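Local coordinates for protein Phosphoglucosamine/phosphogalactosamine mutase (Sulfolobus tokodaii, PDB 2F7L) that interconverts the 6- and 1-phosphates of glucosamine and galactosamine with the help of magnesium, on the way to UDP-N-acetylglucosamine and UDP-N-acetylgalactosamine, at residues V46-V54 with H98-I106; V285-E293 with K410-L419. All coordinates share one frame; numbering follows the deposited sequence.

Contact 1. Residues V46-V54 with H98-I106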
ATOM      1  N   VAL A  46      -8.608  12.671   0.045  1.00 27.50           N
ATOM      2  CA  VAL A  46      -8.773  14.092   0.279  1.00 27.87           C
ATOM      3  C   VAL A  46      -8.205  15.063  -0.741  1.00 27.50           C
ATOM      4  O   VAL A  46      -8.495  16.248  -0.675  1.00 28.22           O
ATOM      5  CB  VAL A  46      -8.208  14.459   1.691  1.00 27.90           C
ATOM      6  CG1 VAL A  46      -6.680  14.571   1.643  1.00 26.81           C
ATOM      7  CG2 VAL A  46      -8.842  15.738   2.199  1.00 27.78           C
ATOM      8  N   ARG A  47      -7.441  14.567  -1.698  1.00 27.67           N
ATOM      9  CA  ARG A  47      -6.749  15.423  -2.669  1.00 28.30           C
ATOM     10  C   ARG A  47      -7.413  16.585  -3.417  1.00 29.14           C
ATOM     11  O   ARG A  47      -8.611  16.663  -3.587  1.00 29.54           O
ATOM     12  CB  ARG A  47      -6.020  14.535  -3.676  1.00 28.08           C
ATOM     13  CG  ARG A  47      -4.929  13.719  -3.062  1.00 27.54           C
ATOM     14  CD  ARG A  47      -4.558  12.571  -3.958  1.00 29.31           C
ATOM     15  NE  ARG A  47      -3.524  11.734  -3.352  1.00 31.69           N
ATOM     16  CZ  ARG A  47      -2.253  12.107  -3.182  1.00 32.73           C
ATOM     17  NH1 ARG A  47      -1.846  13.315  -3.578  1.00 30.26           N
ATOM     18  NH2 ARG A  47      -1.393  11.272  -2.602  1.00 33.76           N
ATOM     19  N   ALA A  48      -6.557  17.491  -3.864  1.00 30.99           N
ATOM     20  CA  ALA A  48      -6.913  18.692  -4.591  1.00 31.04           C
ATOM     21  C   ALA A  48      -7.975  18.609  -5.691  1.00 31.86           C
ATOM     22  O   ALA A  48      -8.871  19.452  -5.750  1.00 33.74           O
ATOM     23  CB  ALA A  48      -5.654  19.322  -5.147  1.00 29.21           C
ATOM     24  N   GLY A  49      -7.939  17.651  -6.588  1.00 30.77           N
ATOM     25  CA  GLY A  49      -9.013  17.740  -7.581  1.00 30.83           C
ATOM     26  C   GLY A  49     -10.275  16.950  -7.257  1.00 30.15           C
ATOM     27  O   GLY A  49     -11.089  16.658  -8.134  1.00 29.77           O
ATOM     28  N   GLY A  50     -10.410  16.620  -5.982  1.00 29.97           N
ATOM     29  CA  GLY A  50     -11.493  15.804  -5.469  1.00 31.31           C
ATOM     30  C   GLY A  50     -12.882  15.824  -6.047  1.00 31.88           C
ATOM     31  O   GLY A  50     -13.332  14.843  -6.637  1.00 30.79           O
ATOM     32  N   ASP A  51     -13.576  16.931  -5.829  1.00 33.41           N
ATOM     33  CA  ASP A  51     -14.921  17.079  -6.325  1.00 35.25           C
ATOM     34  C   ASP A  51     -14.946  17.166  -7.819  1.00 34.35           C
ATOM     35  O   ASP A  51     -15.715  16.470  -8.482  1.00 35.48           O
ATOM     36  CB  ASP A  51     -15.571  18.329  -5.748  1.00 39.20           C
ATOM     37  CG  ASP A  51     -16.631  17.997  -4.718  1.00 44.57           C
ATOM     38  OD1 ASP A  51     -16.234  17.468  -3.626  1.00 45.75           O
ATOM     39  OD2 ASP A  51     -17.845  18.258  -5.021  1.00 45.82           O
ATOM     40  N   MET A  52     -14.104  18.027  -8.363  1.00 32.73           N
ATOM     41  CA  MET A  52     -14.099  18.179  -9.792  1.00 31.46           C
ATOM     42  C   MET A  52     -14.029  16.809 -10.453  1.00 30.50           C
ATOM     43  O   MET A  52     -14.907  16.455 -11.247  1.00 29.54           O
ATOM     44  CB  MET A  52     -12.933  19.047 -10.221  1.00 32.14           C
ATOM     45  CG  MET A  52     -12.897  19.300 -11.704  1.00 32.94           C
ATOM     46  SD  MET A  52     -11.257  19.017 -12.292  1.00 35.51           S
ATOM     47  CE  MET A  52     -10.559  20.579 -12.187  1.00 35.31           C
ATOM     48  N   LEU A  53     -13.015  16.025 -10.084  1.00 29.40           N
ATOM     49  CA  LEU A  53     -12.817  14.703 -10.662  1.00 28.40           C
ATOM     50  C   LEU A  53     -13.932  13.694 -10.441  1.00 28.58           C
ATOM     51  O   LEU A  53     -14.195  12.878 -11.309  1.00 28.95           O
ATOM     52  CB  LEU A  53     -11.485  14.131 -10.202  1.00 27.93           C
ATOM     53  CG  LEU A  53     -10.285  14.880 -10.817  1.00 29.12           C
ATOM     54  CD1 LEU A  53      -8.965  14.154 -10.495  1.00 27.14           C
ATOM     55  CD2 LEU A  53     -10.479  15.001 -12.348  1.00 27.98           C
ATOM     56  N   VAL A  54     -14.606  13.737  -9.300  1.00 28.61           N
ATOM     57  CA  VAL A  54     -15.696  12.797  -9.076  1.00 27.70           C
ATOM     58  C   VAL A  54     -16.857  13.155  -9.994  1.00 27.63           C
ATOM     59  O   VAL A  54     -17.549  12.276 -10.498  1.00 27.98           O
ATOM     60  CB  VAL A  54     -16.172  12.815  -7.607  1.00 27.91           C
ATOM     61  CG1 VAL A  54     -17.603  12.210  -7.492  1.00 25.99           C
ATOM     62  CG2 VAL A  54     -15.175  12.025  -6.749  1.00 27.51           C
ATOM     63  N   HIS A  98       0.390   7.873  -2.597  1.00 48.41           N
ATOM     64  CA  HIS A  98       1.386   8.533  -1.740  1.00 48.42           C
ATOM     65  C   HIS A  98       1.986   9.820  -2.346  1.00 47.23           C
ATOM     66  O   HIS A  98       2.636  10.605  -1.630  1.00 48.18           O
ATOM     67  CB  HIS A  98       2.535   7.561  -1.503  1.00 49.45           C
ATOM     68  CG  HIS A  98       3.119   7.050  -2.782  1.00 51.06           C
ATOM     69  ND1 HIS A  98       2.524   6.044  -3.517  1.00 51.54           N
ATOM     70  CD2 HIS A  98       4.162   7.491  -3.525  1.00 51.42           C
ATOM     71  CE1 HIS A  98       3.175   5.892  -4.656  1.00 52.30           C
ATOM     72  NE2 HIS A  98       4.172   6.759  -4.687  1.00 51.82           N
ATOM     73  N   ASN A  99       1.806  10.002  -3.658  1.00 43.81           N
ATOM     74  CA  ASN A  99       2.332  11.164  -4.376  1.00 39.94           C
ATOM     75  C   ASN A  99       2.094  12.466  -3.627  1.00 37.23           C
ATOM     76  O   ASN A  99       1.135  12.594  -2.878  1.00 35.96           O
ATOM     77  CB  ASN A  99       1.668  11.295  -5.747  1.00 40.42           C
ATOM     78  CG  ASN A  99       2.150  10.275  -6.733  1.00 40.58           C
ATOM     79  OD1 ASN A  99       2.286   9.093  -6.416  1.00 41.31           O
ATOM     80  ND2 ASN A  99       2.398  10.722  -7.956  1.00 41.49           N
ATOM     81  N   PRO A 100       2.968  13.457  -3.842  1.00 35.14           N
ATOM     82  CA  PRO A 100       2.892  14.776  -3.218  1.00 33.63           C
ATOM     83  C   PRO A 100       1.514  15.377  -3.479  1.00 33.39           C
ATOM     84  O   PRO A 100       0.772  14.902  -4.353  1.00 32.95           O
ATOM     85  CB  PRO A 100       3.991  15.551  -3.926  1.00 33.22           C
ATOM     86  CG  PRO A 100       4.977  14.520  -4.226  1.00 33.31           C
ATOM     87  CD  PRO A 100       4.153  13.368  -4.710  1.00 34.11           C
ATOM     88  N   ALA A 101       1.203  16.435  -2.735  1.00 32.22           N
ATOM     89  CA  ALA A 101      -0.076  17.128  -2.805  1.00 31.86           C
ATOM     90  C   ALA A 101      -0.634  17.552  -4.158  1.00 32.00           C
ATOM     91  O   ALA A 101      -1.853  17.508  -4.379  1.00 32.43           O
ATOM     92  CB  ALA A 101      -0.028  18.338  -1.908  1.00 32.47           C
ATOM     93  N   PRO A 102       0.229  17.980  -5.081  1.00 31.82           N
ATOM     94  CA  PRO A 102      -0.375  18.390  -6.354  1.00 31.86           C
ATOM     95  C   PRO A 102      -0.866  17.277  -7.284  1.00 31.19           C
ATOM     96  O   PRO A 102      -1.478  17.551  -8.318  1.00 30.68           O
ATOM     97  CB  PRO A 102       0.701  19.303  -6.970  1.00 30.81           C
ATOM     98  CG  PRO A 102       1.962  18.749  -6.419  1.00 31.21           C
ATOM     99  CD  PRO A 102       1.639  18.396  -4.991  1.00 31.62           C
ATOM    100  N   TYR A 103      -0.632  16.031  -6.897  1.00 30.68           N
ATOM    101  CA  TYR A 103      -1.059  14.899  -7.706  1.00 31.40           C
ATOM    102  C   TYR A 103      -2.433  14.348  -7.342  1.00 30.84           C
ATOM    103  O   TYR A 103      -2.939  14.548  -6.234  1.00 30.55           O
ATOM    104  CB  TYR A 103      -0.067  13.741  -7.564  1.00 33.72           C
ATOM    105  CG  TYR A 103       1.240  13.952  -8.256  1.00 36.75           C
ATOM    106  CD1 TYR A 103       1.529  13.304  -9.454  1.00 37.25           C
ATOM    107  CD2 TYR A 103       2.179  14.847  -7.740  1.00 38.69           C
ATOM    108  CE1 TYR A 103       2.729  13.549 -10.130  1.00 38.91           C
ATOM    109  CE2 TYR A 103       3.378  15.106  -8.409  1.00 39.65           C
ATOM    110  CZ  TYR A 103       3.646  14.458  -9.604  1.00 39.54           C
ATOM    111  OH  TYR A 103       4.813  14.758 -10.278  1.00 40.34           O
ATOM    112  N   ASN A 104      -3.020  13.641  -8.299  1.00 29.98           N
ATOM    113  CA  ASN A 104      -4.278  12.946  -8.105  1.00 29.49           C
ATOM    114  C   ASN A 104      -4.346  11.931  -9.230  1.00 29.38           C
ATOM    115  O   ASN A 104      -3.571  12.023 -10.164  1.00 30.58           O
ATOM    116  CB  ASN A 104      -5.460  13.895  -8.130  1.00 28.29           C
ATOM    117  CG  ASN A 104      -6.573  13.437  -7.195  1.00 27.67           C
ATOM    118  OD1 ASN A 104      -7.393  14.237  -6.733  1.00 28.18           O
ATOM    119  ND2 ASN A 104      -6.603  12.149  -6.917  1.00 25.18           N
ATOM    120  N   GLY A 105      -5.226  10.948  -9.139  1.00 28.72           N
ATOM    121  CA  GLY A 105      -5.288   9.960 -10.194  1.00 27.84           C
ATOM    122  C   GLY A 105      -6.508   9.065 -10.180  1.00 27.91           C
ATOM    123  O   GLY A 105      -7.488   9.311  -9.475  1.00 28.76           O
ATOM    124  N   ILE A 106      -6.459   8.005 -10.962  1.00 26.96           N
ATOM    125  CA  ILE A 106      -7.582   7.116 -11.021  1.00 27.13           C
ATOM    126  C   ILE A 106      -7.160   5.712 -10.746  1.00 27.85           C
ATOM    127  O   ILE A 106      -6.264   5.204 -11.401  1.00 29.80           O
ATOM    128  CB  ILE A 106      -8.217   7.127 -12.406  1.00 27.52           C
ATOM    129  CG1 ILE A 106      -8.678   8.539 -12.770  1.00 27.86           C
ATOM    130  CG2 ILE A 106      -9.371   6.150 -12.447  1.00 27.06           C
ATOM    131  CD1 ILE A 106      -9.883   9.002 -12.004  1.00 28.23           C
TER
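The guanidinium of Arg47 meets the backbone of 98-106 chiefly at its edge. Asn99 O lies in the guanidinium plane and takes both terminal nitrogens end-on: Arg47 NH2 at 2.9 Å, in the carbonyl plane on a lone pair, and Arg47 NH1 at 3.1 Å, from above that plane. Arg47 NH1 also donates to Pro100 O at 3.2 Å, again near the guanidinium plane. Tyr103 N reaches this same oxygen from the opposite face of its plane, closing the type I turn Pro100-Tyr103. Tyr103 O approaches the guanidinium obliquely and accepts only a weak bond from Arg47 NH1, at 3.1 Å. With CG beside the backbone N (chi1 -65°) and the chain extended from CG to NE, the guanidinium is carried out to the carbonyls of 99-103. Nearer its root, Arg47 CB rests 3.7 Å from Asn104 CG; the two side chains slide past each other with guanidinium and amide planes 51° apart. Leu53 CD1, on helix 50-63, touches the same amide at Asn104 CG, 4.1 Å away. Asp45 pairs with Arg47 NE, which should steady the charge and fix the rotation of the guanidinium, while NH2 has a further acceptor in Ser97 O. An alanine here would remove the guanidinium donors, and the carbonyls of Asn99 and Pro100 would probably lose their shared tie to 46-54, leaving the loop freer to shift. That loop belongs to the Thr-Ala-Ser-His-Asn-Pro sequence of phosphohexose mutases, the active-site loop of domain I, in which Ser97 is by similarity the phosphoserine intermediate and a magnesium ligand through its phosphate.

Contact 2. Residues V285-E293 with K410-L419; sequences VSSSSLVEE and KIIGKDFWFL
Two hydrogen bonds from Lys410 NZ carry the polar link between the segments. Lys410 NZ lies 2.8 Å from Ser287 O, nearly in line with the carbonyl (C=O...N angle 167°), and 3.0 Å from Val285 O, where the ammonium sits above the carbonyl plane. A bend at the last torsion of an otherwise extended chain (chi4 69°) turns NZ between these two oxygens, and Trp304 adds a cation-pi partner. The positive charge thus sits in a buried place satisfied largely by backbone carbonyls and an aromatic ring.

Contact with the flat indole of Trp417 is of another kind. The backbone of 287-289 passes over one of its faces, offset toward the rim, with Ser288 CA 3.3 Å from Trp417 CZ2 and Ser287 O also above that face. Ser289 CB lies 3.8 Å from Trp417 CD1. The indole NE1 donates not to these serines but to Glu434, which also holds Ser288 OG; that hydroxyl in turn accepts from Leu290 N at 2.9 Å, a capping bond in the turn that leads into helix 290-296.

Lys410 and Trp417 stand on the two strands of a beta hairpin, closed by a type II turn from Gly413 to Phe416, in the antiparallel sheet of the C-terminal domain. This hairpin meets the segment of domain III that joins strand 280-284 to helix 290-296.

Apolar contacts flank the indole. Val285 CG2 touches Leu419 CD2 at 3.9 Å, the side chains crossing at about a right angle, and Ile412 CG2 lies 3.8 Å from Ser289 CB.

Among the acids, Glu293 OE1 comes within 4.4 Å of Asp415 OD1, a proximity of like charges that Lys436, salt-bridged to Glu293, probably eases. Glu292 crosses Ile412 at a slant, OE1 beside Ile412 CD1, while OE2 forms a salt bridge with Lys402.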
ATOM      1  N   VAL A 285      10.752  -8.230  -2.950  1.00 31.87           N
ATOM      2  CA  VAL A 285      12.200  -8.278  -2.821  1.00 31.26           C
ATOM      3  C   VAL A 285      12.787  -7.011  -2.210  1.00 31.00           C
ATOM      4  O   VAL A 285      13.976  -6.951  -1.941  1.00 30.74           O
ATOM      5  CB  VAL A 285      12.840  -8.543  -4.200  1.00 30.79           C
ATOM      6  CG1 VAL A 285      12.628 -10.009  -4.598  1.00 28.89           C
ATOM      7  CG2 VAL A 285      12.216  -7.618  -5.245  1.00 29.26           C
ATOM      8  N   SER A 286      11.944  -6.009  -1.990  1.00 31.62           N
ATOM      9  CA  SER A 286      12.354  -4.744  -1.386  1.00 32.12           C
ATOM     10  C   SER A 286      12.364  -4.905   0.143  1.00 32.87           C
ATOM     11  O   SER A 286      12.886  -4.062   0.880  1.00 32.68           O
ATOM     12  CB  SER A 286      11.385  -3.628  -1.807  1.00 31.79           C
ATOM     13  OG  SER A 286      10.025  -4.007  -1.610  1.00 32.76           O
ATOM     14  N   SER A 287      11.785  -6.011   0.605  1.00 34.10           N
ATOM     15  CA  SER A 287      11.713  -6.338   2.033  1.00 34.41           C
ATOM     16  C   SER A 287      13.024  -6.926   2.575  1.00 35.00           C
ATOM     17  O   SER A 287      13.737  -7.664   1.873  1.00 34.00           O
ATOM     18  CB  SER A 287      10.577  -7.339   2.277  1.00 34.24           C
ATOM     19  OG  SER A 287       9.334  -6.694   2.431  1.00 33.78           O
ATOM     20  N   SER A 288      13.324  -6.598   3.831  1.00 35.47           N
ATOM     21  CA  SER A 288      14.528  -7.086   4.495  1.00 37.21           C
ATOM     22  C   SER A 288      14.468  -8.585   4.653  1.00 37.98           C
ATOM     23  O   SER A 288      13.397  -9.119   4.881  1.00 38.37           O
ATOM     24  CB  SER A 288      14.653  -6.465   5.879  1.00 38.25           C
ATOM     25  OG  SER A 288      15.552  -7.205   6.689  1.00 38.81           O
ATOM     26  N   SER A 289      15.611  -9.262   4.545  1.00 39.51           N
ATOM     27  CA  SER A 289      15.657 -10.727   4.686  1.00 40.64           C
ATOM     28  C   SER A 289      15.349 -11.119   6.131  1.00 40.98           C
ATOM     29  O   SER A 289      15.062 -12.279   6.441  1.00 40.68           O
ATOM     30  CB  SER A 289      17.024 -11.276   4.253  1.00 40.37           C
ATOM     31  OG  SER A 289      18.068 -10.715   5.018  1.00 40.81           O
ATOM     32  N   LEU A 290      15.417 -10.126   7.004  1.00 41.85           N
ATOM     33  CA  LEU A 290      15.090 -10.284   8.412  1.00 43.94           C
ATOM     34  C   LEU A 290      13.769 -11.078   8.542  1.00 45.10           C
ATOM     35  O   LEU A 290      13.583 -11.877   9.470  1.00 44.78           O
ATOM     36  CB  LEU A 290      14.963  -8.878   9.013  1.00 44.08           C
ATOM     37  CG  LEU A 290      14.004  -8.387  10.093  1.00 44.09           C
ATOM     38  CD1 LEU A 290      14.183  -6.881  10.120  1.00 44.18           C
ATOM     39  CD2 LEU A 290      12.542  -8.716   9.809  1.00 43.77           C
ATOM     40  N   VAL A 291      12.860 -10.849   7.598  1.00 46.23           N
ATOM     41  CA  VAL A 291      11.577 -11.526   7.582  1.00 47.44           C
ATOM     42  C   VAL A 291      11.764 -13.051   7.598  1.00 48.38           C
ATOM     43  O   VAL A 291      11.067 -13.761   8.336  1.00 48.34           O
ATOM     44  CB  VAL A 291      10.745 -11.097   6.339  1.00 47.70           C
ATOM     45  CG1 VAL A 291      11.494 -11.442   5.065  1.00 48.22           C
ATOM     46  CG2 VAL A 291       9.371 -11.783   6.348  1.00 47.98           C
ATOM     47  N   GLU A 292      12.700 -13.564   6.797  1.00 49.29           N
ATOM     48  CA  GLU A 292      12.942 -15.011   6.775  1.00 50.38           C
ATOM     49  C   GLU A 292      13.472 -15.490   8.108  1.00 50.46           C
ATOM     50  O   GLU A 292      13.029 -16.504   8.644  1.00 49.89           O
ATOM     51  CB  GLU A 292      13.962 -15.396   5.713  1.00 50.45           C
ATOM     52  CG  GLU A 292      13.460 -15.359   4.307  1.00 51.65           C
ATOM     53  CD  GLU A 292      14.454 -15.976   3.347  1.00 52.68           C
ATOM     54  OE1 GLU A 292      15.668 -15.684   3.473  1.00 52.62           O
ATOM     55  OE2 GLU A 292      14.020 -16.751   2.465  1.00 53.87           O
ATOM     56  N   GLU A 293      14.434 -14.750   8.632  1.00 50.87           N
ATOM     57  CA  GLU A 293      15.042 -15.100   9.891  1.00 52.31           C
ATOM     58  C   GLU A 293      14.004 -15.310  10.976  1.00 52.77           C
ATOM     59  O   GLU A 293      13.977 -16.348  11.633  1.00 53.21           O
ATOM     60  CB  GLU A 293      16.003 -13.998  10.304  1.00 53.90           C
ATOM     61  CG  GLU A 293      17.020 -14.401  11.358  1.00 55.04           C
ATOM     62  CD  GLU A 293      18.135 -13.381  11.454  1.00 55.83           C
ATOM     63  OE1 GLU A 293      18.488 -12.789  10.405  1.00 55.45           O
ATOM     64  OE2 GLU A 293      18.661 -13.180  12.569  1.00 56.98           O
ATOM     65  N   LYS A 410      18.221  -9.672  -6.166  1.00 36.23           N
ATOM     66  CA  LYS A 410      18.300  -9.658  -4.717  1.00 36.70           C
ATOM     67  C   LYS A 410      19.203 -10.784  -4.296  1.00 37.33           C
ATOM     68  O   LYS A 410      19.061 -11.918  -4.767  1.00 37.83           O
ATOM     69  CB  LYS A 410      16.934  -9.886  -4.069  1.00 35.93           C
ATOM     70  CG  LYS A 410      16.975  -9.732  -2.561  1.00 35.53           C
ATOM     71  CD  LYS A 410      15.820 -10.438  -1.901  1.00 36.12           C
ATOM     72  CE  LYS A 410      15.807 -10.202  -0.397  1.00 36.04           C
ATOM     73  NZ  LYS A 410      15.482  -8.787  -0.042  1.00 36.87           N
ATOM     74  N   ILE A 411      20.142 -10.471  -3.419  1.00 37.45           N
ATOM     75  CA  ILE A 411      21.025 -11.490  -2.927  1.00 37.57           C
ATOM     76  C   ILE A 411      20.930 -11.570  -1.431  1.00 38.18           C
ATOM     77  O   ILE A 411      20.997 -10.566  -0.736  1.00 38.33           O
ATOM     78  CB  ILE A 411      22.453 -11.239  -3.363  1.00 36.98           C
ATOM     79  CG1 ILE A 411      22.550 -11.590  -4.843  1.00 35.87           C
ATOM     80  CG2 ILE A 411      23.425 -12.054  -2.511  1.00 36.67           C
ATOM     81  CD1 ILE A 411      23.868 -12.071  -5.249  1.00 36.48           C
ATOM     82  N   ILE A 412      20.747 -12.783  -0.942  1.00 39.13           N
ATOM     83  CA  ILE A 412      20.637 -12.988   0.485  1.00 40.83           C
ATOM     84  C   ILE A 412      21.741 -13.883   1.016  1.00 42.02           C
ATOM     85  O   ILE A 412      21.938 -15.006   0.537  1.00 42.22           O
ATOM     86  CB  ILE A 412      19.300 -13.611   0.850  1.00 40.32           C
ATOM     87  CG1 ILE A 412      18.171 -12.764   0.256  1.00 40.05           C
ATOM     88  CG2 ILE A 412      19.195 -13.720   2.356  1.00 39.34           C
ATOM     89  CD1 ILE A 412      16.841 -13.465   0.246  1.00 40.62           C
ATOM     90  N   GLY A 413      22.454 -13.356   2.006  1.00 42.85           N
ATOM     91  CA  GLY A 413      23.541 -14.071   2.643  1.00 43.70           C
ATOM     92  C   GLY A 413      23.381 -13.991   4.152  1.00 44.34           C
ATOM     93  O   GLY A 413      22.488 -13.309   4.653  1.00 44.90           O
ATOM     94  N   LYS A 414      24.249 -14.679   4.882  1.00 44.83           N
ATOM     95  CA  LYS A 414      24.179 -14.680   6.331  1.00 45.36           C
ATOM     96  C   LYS A 414      24.313 -13.259   6.884  1.00 45.48           C
ATOM     97  O   LYS A 414      25.350 -12.603   6.722  1.00 46.55           O
ATOM     98  CB  LYS A 414      25.286 -15.562   6.892  1.00 45.68           C
ATOM     99  CG  LYS A 414      25.026 -16.055   8.285  1.00 47.40           C
ATOM    100  CD  LYS A 414      24.161 -17.314   8.270  1.00 48.91           C
ATOM    101  CE  LYS A 414      23.989 -17.884   9.682  1.00 49.13           C
ATOM    102  NZ  LYS A 414      23.410 -19.250   9.652  1.00 49.56           N
ATOM    103  N   ASP A 415      23.257 -12.774   7.520  1.00 44.48           N
ATOM    104  CA  ASP A 415      23.284 -11.444   8.102  1.00 44.20           C
ATOM    105  C   ASP A 415      23.493 -10.272   7.159  1.00 43.43           C
ATOM    106  O   ASP A 415      24.073  -9.264   7.555  1.00 43.77           O
ATOM    107  CB  ASP A 415      24.347 -11.377   9.198  1.00 46.23           C
ATOM    108  CG  ASP A 415      24.032 -12.293  10.354  1.00 46.75           C
ATOM    109  OD1 ASP A 415      22.831 -12.458  10.653  1.00 48.31           O
ATOM    110  OD2 ASP A 415      24.968 -12.836  10.970  1.00 46.18           O
ATOM    111  N   PHE A 416      23.030 -10.385   5.921  1.00 42.41           N
ATOM    112  CA  PHE A 416      23.156  -9.279   4.965  1.00 40.83           C
ATOM    113  C   PHE A 416      22.371  -9.637   3.728  1.00 39.98           C
ATOM    114  O   PHE A 416      22.163 -10.815   3.439  1.00 40.27           O
ATOM    115  CB  PHE A 416      24.626  -9.035   4.571  1.00 40.57           C
ATOM    116  CG  PHE A 416      25.084  -9.830   3.365  1.00 40.05           C
ATOM    117  CD1 PHE A 416      24.802  -9.389   2.071  1.00 39.26           C
ATOM    118  CD2 PHE A 416      25.741 -11.049   3.522  1.00 39.55           C
ATOM    119  CE1 PHE A 416      25.158 -10.148   0.956  1.00 39.04           C
ATOM    120  CE2 PHE A 416      26.105 -11.816   2.410  1.00 39.37           C
ATOM    121  CZ  PHE A 416      25.812 -11.365   1.126  1.00 39.03           C
ATOM    122  N   TRP A 417      21.920  -8.623   3.002  1.00 38.59           N
ATOM    123  CA  TRP A 417      21.203  -8.855   1.753  1.00 37.18           C
ATOM    124  C   TRP A 417      21.209  -7.548   0.985  1.00 36.48           C
ATOM    125  O   TRP A 417      21.497  -6.491   1.550  1.00 36.11           O
ATOM    126  CB  TRP A 417      19.751  -9.293   2.001  1.00 36.38           C
ATOM    127  CG  TRP A 417      18.927  -8.226   2.654  1.00 36.00           C
ATOM    128  CD1 TRP A 417      18.871  -7.941   3.979  1.00 35.58           C
ATOM    129  CD2 TRP A 417      18.099  -7.263   2.001  1.00 35.67           C
ATOM    130  NE1 TRP A 417      18.063  -6.862   4.201  1.00 35.74           N
ATOM    131  CE2 TRP A 417      17.573  -6.420   3.003  1.00 36.50           C
ATOM    132  CE3 TRP A 417      17.756  -7.023   0.667  1.00 35.65           C
ATOM    133  CZ2 TRP A 417      16.712  -5.345   2.718  1.00 36.83           C
ATOM    134  CZ3 TRP A 417      16.902  -5.949   0.375  1.00 37.27           C
ATOM    135  CH2 TRP A 417      16.391  -5.125   1.400  1.00 37.10           C
ATOM    136  N   PHE A 418      20.930  -7.623  -0.309  1.00 36.12           N
ATOM    137  CA  PHE A 418      20.847  -6.418  -1.113  1.00 36.05           C
ATOM    138  C   PHE A 418      19.923  -6.631  -2.306  1.00 36.09           C
ATOM    139  O   PHE A 418      19.590  -7.772  -2.668  1.00 35.27           O
ATOM    140  CB  PHE A 418      22.235  -5.928  -1.569  1.00 36.29           C
ATOM    141  CG  PHE A 418      22.927  -6.822  -2.573  1.00 36.67           C
ATOM    142  CD1 PHE A 418      23.894  -7.740  -2.161  1.00 37.61           C
ATOM    143  CD2 PHE A 418      22.644  -6.718  -3.930  1.00 36.59           C
ATOM    144  CE1 PHE A 418      24.577  -8.546  -3.088  1.00 37.49           C
ATOM    145  CE2 PHE A 418      23.317  -7.517  -4.866  1.00 38.41           C
ATOM    146  CZ  PHE A 418      24.291  -8.437  -4.439  1.00 37.81           C
ATOM    147  N   LEU A 419      19.476  -5.510  -2.872  1.00 35.74           N
ATOM    148  CA  LEU A 419      18.604  -5.489  -4.037  1.00 34.74           C
ATOM    149  C   LEU A 419      19.079  -4.387  -4.975  1.00 34.42           C
ATOM    150  O   LEU A 419      19.217  -3.226  -4.574  1.00 34.25           O
ATOM    151  CB  LEU A 419      17.148  -5.211  -3.627  1.00 34.53           C
ATOM    152  CG  LEU A 419      16.149  -5.040  -4.786  1.00 34.41           C
ATOM    153  CD1 LEU A 419      16.181  -6.272  -5.654  1.00 34.92           C
ATOM    154  CD2 LEU A 419      14.744  -4.809  -4.271  1.00 34.62           C
TER

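Overall arrangement
The two contacts share no elements and lie on opposite sides of the chain's centre, their own centres about 35 Å apart and their nearest atoms about 12 Å. Contact 1 stays inside domain I and is partly buried, bordering the active site inferred from relatives; contact 2 is buried, lies away from the annotated sites and joins domain III to the C-terminal domain. Each uses a basic side chain to grip backbone carbonyls, but the chemistry around it differs. In 46-54 with 98-106 one arginine supplies the hydrogen bonds identified across the contact, to the loop that carries the probable phosphoserine, whereas 285-293 with 410-419 adds an aromatic face, aliphatic contacts and acids paired with outside lysines.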